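Local structure of putative phosphatase (Bacteroides thetaiotaomicron, 3KYA) at residues Val18-Phe23 / Thr93-Thr98; Lys33-Gly38 / Tyr66-Val71; Val50-Lys55 / Ser73-Gly78. The protein is of unknown function but is probably a hydrolase, possibly a phosphatase, that binds zinc ions and carries an immunoglobulin-like IPT/TIG domain. One frame throughout, in Å; residues are numbered along the deposited sequence.

Contact 1: Val18-Phe23 / Thr93-Thr98; sequences VAISDF and TTASTT. With ZN (zinc ion), chain B.
I20 and A95 meet where strand 19-28 passes segment 93-98, at a seam of the immunoglobulin-like IPT/TIG fold. The two segments run nearly the same way, 19° apart. No clear direct hydrogen bond joins them. The isoleucine makes carbon contacts: I20 CG2 lies 3.8 Å from A95 CB, and I20 CG1 is 4.0 Å from T93 CG2. The same threonine methyl meets V18 CG1 at 3.8 Å, and T93 CB packs against V18 O at 3.2 Å. T93 OG1 lies anti to the backbone N (chi1 -167°) and meets a water that also bonds I20 N. CG2 takes the place between N and the carbonyl carbon and faces V18 and I20.

Waters bridge the two segments. One links backbone to backbone, donating to I20 O at 2.6 Å and accepting from S96 N. The water at T93 OG1 accepts from I20 N at 2.9 Å. A third donates to V18 O and bonds T93 OG1 weakly. Farther along, the F23 ring reaches the other segment. T98 O sits at its edge, near the ring plane.

Strand 80-84 backs this seam: V84, I82 and I80 touch V18, I20 and F23 in turn. On the other flank S21 and D22 both pair with Y37 in a classic beta bulge. D22 points away from segment 93-98 and binds the zinc ion through OD2 at 2.2 Å. Its other oxygen, OD1, forms a salt bridge with K26. OD1 also accepts a 2.8 Å hydrogen bond from F23 N, which approaches from above the carboxylate plane, 39° out of it.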
loop_
_atom_site.group_PDB
_atom_site.type_symbol
_atom_site.label_atom_id
_atom_site.label_comp_id
_atom_site.label_asym_id
_atom_site.label_seq_id
_atom_site.Cartn_x
_atom_site.Cartn_y
_atom_site.Cartn_z
ATOM N N VAL A 18 19.855 -17.089 34.248
ATOM C CA VAL A 18 19.587 -16.671 32.888
ATOM C C VAL A 18 19.155 -15.226 33.065
ATOM O O VAL A 18 18.426 -14.903 34.015
ATOM C CB VAL A 18 18.481 -17.494 32.217
ATOM C CG1 VAL A 18 18.080 -16.865 30.885
ATOM C CG2 VAL A 18 18.937 -18.923 32.018
ATOM N N ALA A 19 19.612 -14.347 32.182
ATOM C CA ALA A 19 19.266 -12.937 32.275
ATOM C C ALA A 19 18.784 -12.390 30.946
ATOM O O ALA A 19 19.234 -12.834 29.902
ATOM C CB ALA A 19 20.486 -12.129 32.763
ATOM N N ILE A 20 17.835 -11.454 31.008
ATOM C CA ILE A 20 17.378 -10.686 29.860
ATOM C C ILE A 20 17.759 -9.234 30.152
ATOM O O ILE A 20 17.308 -8.675 31.153
ATOM C CB ILE A 20 15.867 -10.787 29.648
ATOM C CG1 ILE A 20 15.505 -12.222 29.239
ATOM C CG2 ILE A 20 15.415 -9.761 28.606
ATOM C CD1 ILE A 20 14.001 -12.467 29.123
ATOM N N SER A 21 18.571 -8.631 29.284
ATOM C CA SER A 21 19.043 -7.257 29.491
ATOM C C SER A 21 18.331 -6.210 28.645
ATOM O O SER A 21 18.301 -5.037 29.014
ATOM C CB SER A 21 20.539 -7.183 29.178
ATOM O OG SER A 21 20.767 -7.582 27.838
ATOM N N ASP A 22 17.750 -6.621 27.518
ATOM C CA ASP A 22 17.170 -5.679 26.586
ATOM C C ASP A 22 16.417 -6.455 25.514
ATOM O O ASP A 22 16.574 -7.662 25.389
ATOM C CB ASP A 22 18.311 -4.880 25.927
ATOM C CG ASP A 22 17.865 -3.565 25.309
ATOM O OD1 ASP A 22 16.670 -3.207 25.358
ATOM O OD2 ASP A 22 18.757 -2.845 24.797
ATOM N N PHE A 23 15.587 -5.754 24.763
ATOM C CA PHE A 23 14.898 -6.345 23.626
ATOM C C PHE A 23 14.540 -5.248 22.646
ATOM O O PHE A 23 14.448 -4.069 23.023
ATOM C CB PHE A 23 13.658 -7.175 24.036
ATOM C CG PHE A 23 12.683 -6.443 24.920
ATOM C CD1 PHE A 23 11.680 -5.664 24.379
ATOM C CD2 PHE A 23 12.765 -6.555 26.298
ATOM C CE1 PHE A 23 10.789 -4.967 25.201
ATOM C CE2 PHE A 23 11.880 -5.872 27.131
ATOM C CZ PHE A 23 10.879 -5.082 26.578
ATOM N N THR A 93 13.758 -16.952 33.843
ATOM C CA THR A 93 13.855 -15.552 34.222
ATOM C C THR A 93 12.745 -14.794 33.525
ATOM O O THR A 93 12.191 -15.268 32.533
ATOM C CB THR A 93 15.216 -14.917 33.863
ATOM O OG1 THR A 93 15.348 -13.650 34.534
ATOM C CG2 THR A 93 15.357 -14.717 32.359
ATOM N N THR A 94 12.412 -13.625 34.058
ATOM C CA THR A 94 11.388 -12.769 33.469
ATOM C C THR A 94 12.003 -11.395 33.283
ATOM O O THR A 94 12.659 -10.887 34.201
ATOM C CB THR A 94 10.140 -12.671 34.362
ATOM O OG1 THR A 94 9.569 -13.974 34.515
ATOM C CG2 THR A 94 9.085 -11.745 33.753
ATOM N N ALA A 95 11.814 -10.803 32.104
ATOM C CA ALA A 95 12.379 -9.491 31.821
ATOM C C ALA A 95 11.769 -8.474 32.792
ATOM O O ALA A 95 10.586 -8.568 33.139
ATOM C CB ALA A 95 12.135 -9.086 30.396
ATOM N N SER A 96 12.579 -7.516 33.228
ATOM C CA SER A 96 12.117 -6.527 34.207
ATOM C C SER A 96 11.126 -5.525 33.602
ATOM O O SER A 96 10.259 -5.020 34.326
ATOM C CB SER A 96 13.309 -5.819 34.892
ATOM O OG SER A 96 14.039 -5.013 33.987
ATOM N N THR A 97 11.248 -5.254 32.296
ATOM C CA THR A 97 10.337 -4.355 31.594
ATOM C C THR A 97 9.441 -5.167 30.659
ATOM O O THR A 97 9.808 -6.248 30.217
ATOM C CB THR A 97 11.082 -3.289 30.776
ATOM O OG1 THR A 97 11.923 -3.922 29.804
ATOM C CG2 THR A 97 11.930 -2.411 31.689
ATOM N N THR A 98 8.257 -4.647 30.383
ATOM C CA THR A 98 7.305 -5.337 29.515
ATOM C C THR A 98 7.355 -4.828 28.084
ATOM O O THR A 98 7.636 -3.661 27.837
ATOM C CB THR A 98 5.860 -5.195 30.042
ATOM O OG1 THR A 98 5.530 -3.809 30.189
ATOM C CG2 THR A 98 5.710 -5.883 31.380
HETATM ZN ZN ZN B . 20.897 -3.265 25.117
HETATM O O HOH W 1 18.183 -13.483 36.307
HETATM O O HOH W 2 15.360 -7.311 32.271
HETATM O O HOH W 3 16.368 -11.190 33.526
#

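Contact 2: Lys33-Gly38 / Tyr66-Val71; sequences KLLIYG and YVYCFV
Strands 33-39 and 66-70 are antiparallel neighbours in the sheet of the IPT/TIG domain, and L34 with C69 and I36 with V67 are its hydrogen-bonded pairs here. Each pair has two backbone bonds. L34 N reaches C69 O at 2.8 Å, and C69 N returns to L34 O at 2.9 Å. I36 N to V67 O and V67 N to I36 O complete the ladder. K33-F70, L35-Y68 and Y37-Y66 are the non-hydrogen-bonded pairs.

L35 and Y68 carry one face. L35 CD1 stands over the centre of the Y68 ring, 3.8 Å from its centroid and 13° off the normal, a CH-pi contact. With CG anti to the carbonyl carbon (chi1 -81°), the Y68 ring leans over to L35. L35 CD1 also meets Y66 CB at 3.8 Å. At the far end K33 lies alongside F70, with CE 3.9 Å from CE1. The second subunit packs on this face: Y68 OH is hydrogen-bonded to D338 of the second subunit, and Y350 there stacks edge-to-face on Y68.

The other face turns inward. C69 SG is 4.0 Å from L34 CD2 and 4.0 Å from I36 CD1. I20 and F23 of the adjoining strand 19-28 flank I36 and L34, and I52 of strand 48-52 packs against L34 and C69, giving the apolar interior characteristic of an immunoglobulin-like beta sandwich.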
loop_
_atom_site.group_PDB
_atom_site.type_symbol
_atom_site.label_atom_id
_atom_site.label_comp_id
_atom_site.label_asym_id
_atom_site.label_seq_id
_atom_site.Cartn_x
_atom_site.Cartn_y
_atom_site.Cartn_z
ATOM N N LYS A 33 8.768 -9.858 14.586
ATOM C CA LYS A 33 9.987 -10.547 14.967
ATOM C C LYS A 33 10.610 -9.745 16.117
ATOM O O LYS A 33 10.816 -8.528 15.993
ATOM C CB LYS A 33 10.920 -10.636 13.776
ATOM C CG LYS A 33 12.074 -11.570 13.920
ATOM C CD LYS A 33 12.738 -11.818 12.553
ATOM C CE LYS A 33 11.829 -12.622 11.593
ATOM N NZ LYS A 33 12.476 -13.026 10.297
ATOM N N LEU A 34 10.901 -10.421 17.224
ATOM C CA LEU A 34 11.471 -9.799 18.420
ATOM C C LEU A 34 12.848 -10.374 18.743
ATOM O O LEU A 34 13.044 -11.599 18.761
ATOM C CB LEU A 34 10.531 -10.010 19.618
ATOM C CG LEU A 34 10.962 -9.489 20.983
ATOM C CD1 LEU A 34 10.944 -7.947 20.995
ATOM C CD2 LEU A 34 10.051 -10.068 22.068
ATOM N N LEU A 35 13.787 -9.474 19.018
ATOM C CA LEU A 35 15.158 -9.812 19.365
ATOM C C LEU A 35 15.337 -9.557 20.855
ATOM O O LEU A 35 15.120 -8.435 21.329
ATOM C CB LEU A 35 16.143 -8.964 18.544
ATOM C CG LEU A 35 17.632 -9.039 18.898
ATOM C CD1 LEU A 35 18.165 -10.468 18.843
ATOM C CD2 LEU A 35 18.499 -8.112 18.000
ATOM N N ILE A 36 15.696 -10.605 21.592
ATOM C CA ILE A 36 15.892 -10.524 23.031
ATOM C C ILE A 36 17.369 -10.715 23.367
ATOM O O ILE A 36 17.980 -11.723 23.001
ATOM C CB ILE A 36 15.038 -11.587 23.790
ATOM C CG1 ILE A 36 13.541 -11.408 23.515
ATOM C CG2 ILE A 36 15.316 -11.517 25.300
ATOM C CD1 ILE A 36 12.697 -12.651 23.893
ATOM N N TYR A 37 17.953 -9.727 24.051
ATOM C CA TYR A 37 19.351 -9.790 24.489
ATOM C C TYR A 37 19.460 -10.253 25.932
ATOM O O TYR A 37 18.606 -9.937 26.772
ATOM C CB TYR A 37 20.009 -8.407 24.409
ATOM C CG TYR A 37 20.266 -7.882 23.021
ATOM C CD1 TYR A 37 21.386 -8.287 22.317
ATOM C CD2 TYR A 37 19.404 -6.967 22.418
ATOM C CE1 TYR A 37 21.653 -7.803 21.053
ATOM C CE2 TYR A 37 19.668 -6.466 21.143
ATOM C CZ TYR A 37 20.798 -6.893 20.466
ATOM O OH TYR A 37 21.104 -6.432 19.201
ATOM N N GLY A 38 20.530 -10.968 26.237
ATOM C CA GLY A 38 20.739 -11.457 27.590
ATOM C C GLY A 38 21.964 -12.326 27.768
ATOM O O GLY A 38 22.980 -12.146 27.095
ATOM N N TYR A 66 21.642 -13.870 22.664
ATOM C CA TYR A 66 20.417 -13.341 22.069
ATOM C C TYR A 66 19.488 -14.460 21.599
ATOM O O TYR A 66 19.936 -15.566 21.304
ATOM C CB TYR A 66 20.701 -12.372 20.913
ATOM C CG TYR A 66 21.366 -12.956 19.680
ATOM C CD1 TYR A 66 20.599 -13.518 18.661
ATOM C CD2 TYR A 66 22.751 -12.881 19.497
ATOM C CE1 TYR A 66 21.188 -14.049 17.519
ATOM C CE2 TYR A 66 23.355 -13.407 18.330
ATOM C CZ TYR A 66 22.546 -13.988 17.350
ATOM O OH TYR A 66 23.090 -14.514 16.200
ATOM N N VAL A 67 18.202 -14.157 21.593
ATOM C CA VAL A 67 17.174 -15.059 21.091
ATOM C C VAL A 67 16.231 -14.282 20.203
ATOM O O VAL A 67 15.817 -13.172 20.551
ATOM C CB VAL A 67 16.341 -15.699 22.233
ATOM C CG1 VAL A 67 15.212 -16.577 21.663
ATOM C CG2 VAL A 67 17.230 -16.517 23.151
ATOM N N TYR A 68 15.892 -14.864 19.051
ATOM C CA TYR A 68 14.888 -14.295 18.162
ATOM C C TYR A 68 13.620 -15.127 18.296
ATOM O O TYR A 68 13.700 -16.361 18.327
ATOM C CB TYR A 68 15.297 -14.357 16.703
ATOM C CG TYR A 68 16.242 -13.293 16.225
ATOM C CD1 TYR A 68 15.772 -12.036 15.869
ATOM C CD2 TYR A 68 17.590 -13.561 16.060
ATOM C CE1 TYR A 68 16.643 -11.053 15.389
ATOM C CE2 TYR A 68 18.468 -12.589 15.580
ATOM C CZ TYR A 68 17.983 -11.337 15.252
ATOM O OH TYR A 68 18.852 -10.374 14.771
ATOM N N CYS A 69 12.477 -14.453 18.368
ATOM C CA CYS A 69 11.180 -15.126 18.434
ATOM C C CYS A 69 10.110 -14.273 17.754
ATOM O O CYS A 69 10.365 -13.124 17.347
ATOM C CB CYS A 69 10.804 -15.395 19.891
ATOM S SG CYS A 69 10.466 -13.889 20.846
ATOM N N PHE A 70 8.923 -14.843 17.581
ATOM C CA PHE A 70 7.785 -14.102 17.036
ATOM C C PHE A 70 6.833 -13.715 18.151
ATOM O O PHE A 70 6.505 -14.545 19.014
ATOM C CB PHE A 70 6.994 -14.946 16.036
ATOM C CG PHE A 70 7.676 -15.124 14.709
ATOM C CD1 PHE A 70 7.857 -14.037 13.862
ATOM C CD2 PHE A 70 8.090 -16.384 14.280
ATOM C CE1 PHE A 70 8.467 -14.199 12.618
ATOM C CE2 PHE A 70 8.703 -16.553 13.030
ATOM C CZ PHE A 70 8.886 -15.465 12.207
ATOM N N VAL A 71 6.355 -12.471 18.128
ATOM C CA VAL A 71 5.375 -12.020 19.116
ATOM C C VAL A 71 4.044 -12.747 18.889
ATOM O O VAL A 71 3.478 -12.698 17.804
ATOM C CB VAL A 71 5.151 -10.504 19.043
ATOM C CG1 VAL A 71 4.023 -10.055 19.990
ATOM C CG2 VAL A 71 6.472 -9.761 19.344
#

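Contact 3: Val50-Lys55 / Ser73-Gly78; sequences VKIGGK and SGAFSG. With EDO (1,2-ethanediol), chain C; EDO (1,2-ethanediol), chain D.
K55 reaches from the end of a beta hairpin to the loop 73-78, where K55 NZ donates a hydrogen bond to G74 O at 2.7 Å. The hairpin joins strands 48-52 and 55-62 of the IPT/TIG domain by a type I' turn, I52 to K55. The K55 chain bends at chi2 (-60°) and chi4 (-54°), which brings NZ back to the loop. CG then lies 3.6 Å from G74 O, so the aliphatic part packs on the backbone that the ammonium group grips. NZ comes from above the carbonyl plane, 36° out of it. G74 O also takes a weak bond from F76 N, which closes an inverse gamma turn centred on A75. The lysine charge would probably polarise this carbonyl.

I52 presents its CG2 branch, which lies anti to its backbone N, and this methyl touches A75 CB at 3.8 Å. A75 CB also comes within 3.2 Å of I52 O. G53 follows, with no side chain and a positive phi, and its CA comes 4.0 Å from A75 CA. S77 holds OG between its own N and carbonyl carbon, and OG rests 3.2 Å from G53 CA. The same OG accepts a weak bond from E79 N. One water donates to G53 O at 2.8 Å and accepts from S77 N, tying turn to loop.

At S73, the backbone N donates to a 1,2-ethanediol O1, probably from the crystallisation liquor, at 2.9 Å. Y101 also anchors the loop: G74 N donates to Y101 OH, and the Y101 ring meets F76 edge-to-face. The loop leads from strand 66-70 into strand 80-84. Backbone hydrogen bonds join K51 to E81 of that strand, G53 to E79 just before it, and G78 to F99 near strand 100-101.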
loop_
_atom_site.group_PDB
_atom_site.type_symbol
_atom_site.label_atom_id
_atom_site.label_comp_id
_atom_site.label_asym_id
_atom_site.label_seq_id
_atom_site.Cartn_x
_atom_site.Cartn_y
_atom_site.Cartn_z
ATOM N N VAL A 50 9.867 -19.677 25.275
ATOM C CA VAL A 50 9.572 -18.276 25.531
ATOM C C VAL A 50 8.074 -18.047 25.603
ATOM O O VAL A 50 7.312 -18.584 24.794
ATOM C CB VAL A 50 10.160 -17.376 24.400
ATOM C CG1 VAL A 50 9.726 -15.910 24.568
ATOM C CG2 VAL A 50 11.680 -17.457 24.357
ATOM N N LYS A 51 7.652 -17.258 26.591
ATOM C CA LYS A 51 6.274 -16.812 26.690
ATOM C C LYS A 51 6.278 -15.291 26.699
ATOM O O LYS A 51 7.149 -14.665 27.312
ATOM C CB LYS A 51 5.588 -17.297 27.965
ATOM C CG LYS A 51 5.148 -18.730 27.967
ATOM C CD LYS A 51 4.308 -19.006 29.228
ATOM C CE LYS A 51 3.727 -20.407 29.227
ATOM N NZ LYS A 51 2.903 -20.628 30.469
ATOM N N ILE A 52 5.316 -14.708 25.995
ATOM C CA ILE A 52 5.138 -13.262 25.989
ATOM C C ILE A 52 3.681 -12.989 26.315
ATOM O O ILE A 52 2.784 -13.500 25.650
ATOM C CB ILE A 52 5.517 -12.623 24.653
ATOM C CG1 ILE A 52 6.963 -12.957 24.285
ATOM C CG2 ILE A 52 5.328 -11.082 24.726
ATOM C CD1 ILE A 52 7.408 -12.320 22.983
ATOM N N GLY A 53 3.436 -12.180 27.348
ATOM C CA GLY A 53 2.069 -11.886 27.760
ATOM C C GLY A 53 1.303 -13.149 28.134
ATOM O O GLY A 53 0.089 -13.232 27.921
ATOM N N GLY A 54 2.017 -14.133 28.676
ATOM C CA GLY A 54 1.430 -15.431 29.038
ATOM C C GLY A 54 1.196 -16.395 27.883
ATOM O O GLY A 54 0.745 -17.520 28.103
ATOM N N LYS A 55 1.515 -15.981 26.661
ATOM C CA LYS A 55 1.303 -16.812 25.471
ATOM C C LYS A 55 2.615 -17.423 24.967
ATOM O O LYS A 55 3.628 -16.727 24.885
ATOM C CB LYS A 55 0.704 -15.974 24.353
ATOM C CG LYS A 55 -0.625 -15.298 24.666
ATOM C CD LYS A 55 -1.704 -16.293 25.012
ATOM C CE LYS A 55 -3.097 -15.677 24.896
ATOM N NZ LYS A 55 -3.276 -14.409 25.680
ATOM N N SER A 73 -0.023 -13.747 19.081
ATOM C CA SER A 73 -1.318 -13.093 19.164
ATOM C C SER A 73 -1.800 -13.093 20.618
ATOM O O SER A 73 -1.658 -14.090 21.335
ATOM C CB SER A 73 -2.346 -13.829 18.298
ATOM O OG SER A 73 -2.047 -13.682 16.923
ATOM N N GLY A 74 -2.365 -11.970 21.062
ATOM C CA GLY A 74 -2.918 -11.876 22.400
ATOM C C GLY A 74 -1.924 -11.745 23.547
ATOM O O GLY A 74 -2.258 -12.090 24.671
ATOM N N ALA A 75 -0.726 -11.225 23.281
ATOM C CA ALA A 75 0.307 -11.073 24.310
ATOM C C ALA A 75 0.142 -9.730 25.043
ATOM O O ALA A 75 1.106 -8.991 25.227
ATOM C CB ALA A 75 1.687 -11.178 23.687
ATOM N N PHE A 76 -1.075 -9.465 25.498
ATOM C CA PHE A 76 -1.453 -8.158 26.072
ATOM C C PHE A 76 -0.522 -7.591 27.138
ATOM O O PHE A 76 -0.165 -6.418 27.062
ATOM C CB PHE A 76 -2.880 -8.190 26.643
ATOM C CG PHE A 76 -3.925 -8.526 25.624
ATOM C CD1 PHE A 76 -4.361 -7.568 24.721
ATOM C CD2 PHE A 76 -4.478 -9.798 25.573
ATOM C CE1 PHE A 76 -5.320 -7.879 23.763
ATOM C CE2 PHE A 76 -5.443 -10.114 24.609
ATOM C CZ PHE A 76 -5.860 -9.153 23.716
ATOM N N SER A 77 -0.135 -8.398 28.118
ATOM C CA SER A 77 0.671 -7.876 29.234
ATOM C C SER A 77 2.116 -7.541 28.826
ATOM O O SER A 77 2.769 -6.700 29.469
ATOM C CB SER A 77 0.657 -8.844 30.431
ATOM O OG SER A 77 1.577 -9.910 30.256
ATOM N N GLY A 78 2.618 -8.187 27.770
ATOM C CA GLY A 78 3.979 -7.936 27.292
ATOM C C GLY A 78 5.082 -8.501 28.168
ATOM O O GLY A 78 6.263 -8.245 27.920
HETATM C C1 EDO C . -4.218 -10.221 17.001
HETATM O O1 EDO C . -4.382 -11.253 17.982
HETATM C C2 EDO C . -4.197 -10.815 15.602
HETATM O O2 EDO C . -2.987 -11.554 15.409
HETATM C C1 EDO D . 0.926 -15.695 16.126
HETATM O O1 EDO D . 0.619 -16.121 17.464
HETATM C C2 EDO D . 2.413 -15.441 15.932
HETATM O O2 EDO D . 3.155 -16.641 16.147
HETATM O O HOH W 4 -1.374 -10.938 28.428
#

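How the contacts relate
All three contacts lie in the IPT/TIG domain and reach one sheet. Contact 1 encloses the other two along the chain, while contacts 2 and 3 interlock, their segments alternating. Contacts 1 and 2 have centres about 11 Å apart and share a strand border, where D22 O and Y37 N are 2.8 Å apart, probably hydrogen-bonded. The zinc-binding D22 belongs to contact 1, and the Y37 side chain of contact 2 is about 4 Å from that of D22. Contact 3 lies away from the annotated sites, its centre about 13 Å from that of contact 2. I52 CD1 links these two, 3.6 Å from L34 CD2. T98 CB touches S77 O at 3.5 Å, joining contacts 1 and 3.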